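Local atomic coordinates of Hia (Haemophilus influenzae, PDB entry 1S7M), a protein that probably mediates attachment of Haemophilus influenzae to host cells as a trimeric autotransporter adhesin, of which this chain is the HiaBD1 binding-domain fragment. Residues L87-T92 with T96-D101. Numbering follows the deposited sequence.
Sequences LDEKGT and TPVVAD
E89 O is gripped by two donors: V98 N at 2.8 Å and a water at 2.7 Å. The CA of P97 adds a longer CA-H···O contact at 3.5 Å to E89 O. They belong to a single antiparallel beta bridge in the GIN-domain loop between strand 85-86 and helix 107-111, where the chain doubles back on itself after a few residues. K90 and P97 form a non-hydrogen-bonded pair, a position that asks no N-H of the proline, and the bonds lie one residue to each side. The second runs from G91 N to T96 O (2.9 Å). Pairing stops at V98, whose backbone takes helical angles; the same water also accepts a hydrogen bond from V99 N at 3.1 Å.

The V98 and E89 side chains meet on one side of the bridge. V98 lays CG2 over the K90-G91 peptide, 3.5 Å from K90 C. E89 reaches the same methyl from the facing segment: its chain is extended, with CG turned opposite the backbone N (chi1 -179°), and E89 CG lies 3.7 Å from V98 CG2, while E89 OE1 pairs with K56 in a salt bridge. From the second subunit, R111 bonds to L87 O and V99 O and forms a salt bridge with D101, tying both segments to the trimer interface. K90 directs its CB away from segment 96-101, yet its chain bends at chi2 and chi4, so that CD passes by the T96-P97 peptide and K90 NZ returns to D88 O at 2.9 Å, 42° above the plane of that carbonyl.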
loop_
_atom_site.group_PDB
_atom_site.type_symbol
_atom_site.label_atom_id
_atom_site.label_comp_id
_atom_site.label_asym_id
_atom_site.label_seq_id
_atom_site.Cartn_x
_atom_site.Cartn_y
_atom_site.Cartn_z
ATOM N N LEU A 87 -10.372 -4.301 -0.636
ATOM C CA LEU A 87 -9.816 -4.923 0.557
ATOM C C LEU A 87 -10.839 -5.491 1.505
ATOM O O LEU A 87 -10.466 -6.090 2.506
ATOM C CB LEU A 87 -8.967 -3.912 1.348
ATOM C CG LEU A 87 -7.761 -3.326 0.602
ATOM C CD1 LEU A 87 -7.138 -2.207 1.414
ATOM C CD2 LEU A 87 -6.756 -4.441 0.339
ATOM N N ASP A 88 -12.121 -5.311 1.206
ATOM C CA ASP A 88 -13.151 -5.762 2.139
ATOM C C ASP A 88 -14.157 -6.808 1.631
ATOM O O ASP A 88 -15.265 -6.897 2.164
ATOM C CB ASP A 88 -13.938 -4.542 2.653
ATOM C CG ASP A 88 -13.033 -3.414 3.151
ATOM O OD1 ASP A 88 -12.110 -3.690 3.948
ATOM O OD2 ASP A 88 -13.260 -2.245 2.757
ATOM N N GLU A 89 -13.799 -7.593 0.618
ATOM C CA GLU A 89 -14.733 -8.606 0.137
ATOM C C GLU A 89 -15.048 -9.637 1.238
ATOM O O GLU A 89 -14.151 -10.174 1.890
ATOM C CB GLU A 89 -14.191 -9.325 -1.106
ATOM C CG GLU A 89 -15.162 -10.403 -1.664
ATOM C CD GLU A 89 -14.640 -11.091 -2.923
ATOM O OE1 GLU A 89 -13.403 -11.214 -3.076
ATOM O OE2 GLU A 89 -15.468 -11.531 -3.759
ATOM N N LYS A 90 -16.335 -9.910 1.433
ATOM C CA LYS A 90 -16.771 -10.869 2.446
ATOM C C LYS A 90 -17.194 -12.219 1.857
ATOM O O LYS A 90 -17.682 -12.298 0.729
ATOM C CB LYS A 90 -17.923 -10.276 3.262
ATOM C CG LYS A 90 -17.541 -9.043 4.076
ATOM C CD LYS A 90 -16.448 -9.369 5.102
ATOM C CE LYS A 90 -16.006 -8.127 5.899
ATOM N NZ LYS A 90 -15.404 -7.055 5.014
ATOM N N GLY A 91 -16.991 -13.280 2.636
ATOM C CA GLY A 91 -17.332 -14.626 2.206
ATOM C C GLY A 91 -18.783 -15.033 2.430
ATOM O O GLY A 91 -19.633 -14.204 2.754
ATOM N N THR A 92 -19.050 -16.327 2.282
ATOM C CA THR A 92 -20.399 -16.876 2.424
ATOM C C THR A 92 -21.130 -16.511 3.693
ATOM O O THR A 92 -22.350 -16.354 3.677
ATOM C CB THR A 92 -20.396 -18.411 2.321
ATOM O OG1 THR A 92 -19.805 -18.796 1.077
ATOM C CG2 THR A 92 -21.833 -18.955 2.375
ATOM N N THR A 96 -16.916 -12.864 7.532
ATOM C CA THR A 96 -15.524 -13.236 7.472
ATOM C C THR A 96 -14.933 -12.738 6.147
ATOM O O THR A 96 -15.465 -13.006 5.061
ATOM C CB THR A 96 -15.355 -14.763 7.552
ATOM O OG1 THR A 96 -15.954 -15.247 8.764
ATOM C CG2 THR A 96 -13.848 -15.144 7.531
ATOM N N PRO A 97 -13.822 -11.998 6.222
ATOM C CA PRO A 97 -13.186 -11.482 5.007
ATOM C C PRO A 97 -12.766 -12.650 4.141
ATOM O O PRO A 97 -12.367 -13.673 4.657
ATOM C CB PRO A 97 -11.971 -10.733 5.540
ATOM C CG PRO A 97 -12.410 -10.287 6.928
ATOM C CD PRO A 97 -13.141 -11.518 7.439
ATOM N N VAL A 98 -12.870 -12.518 2.833
ATOM C CA VAL A 98 -12.418 -13.596 1.959
ATOM C C VAL A 98 -10.886 -13.760 2.126
ATOM O O VAL A 98 -10.364 -14.881 2.129
ATOM C CB VAL A 98 -12.745 -13.274 0.486
ATOM C CG1 VAL A 98 -12.000 -14.240 -0.447
ATOM C CG2 VAL A 98 -14.276 -13.376 0.262
ATOM N N VAL A 99 -10.180 -12.632 2.254
ATOM C CA VAL A 99 -8.725 -12.632 2.432
ATOM C C VAL A 99 -8.404 -12.235 3.869
ATOM O O VAL A 99 -8.767 -11.146 4.310
ATOM C CB VAL A 99 -8.032 -11.593 1.487
ATOM C CG1 VAL A 99 -6.508 -11.700 1.620
ATOM C CG2 VAL A 99 -8.485 -11.797 0.041
ATOM N N ALA A 100 -7.722 -13.108 4.592
ATOM C CA ALA A 100 -7.353 -12.839 5.978
ATOM C C ALA A 100 -6.203 -11.807 6.004
ATOM O O ALA A 100 -5.439 -11.681 5.035
ATOM C CB ALA A 100 -6.878 -14.151 6.649
ATOM N N ASP A 101 -6.094 -11.090 7.117
ATOM C CA ASP A 101 -5.043 -10.103 7.303
ATOM C C ASP A 101 -3.657 -10.684 7.104
ATOM O O ASP A 101 -2.813 -10.087 6.425
ATOM C CB ASP A 101 -5.076 -9.520 8.709
ATOM C CG ASP A 101 -6.211 -8.552 8.917
ATOM O OD1 ASP A 101 -6.790 -8.035 7.929
ATOM O OD2 ASP A 101 -6.512 -8.299 10.095
HETATM O O HOH W 1 -11.496 -9.824 1.957
#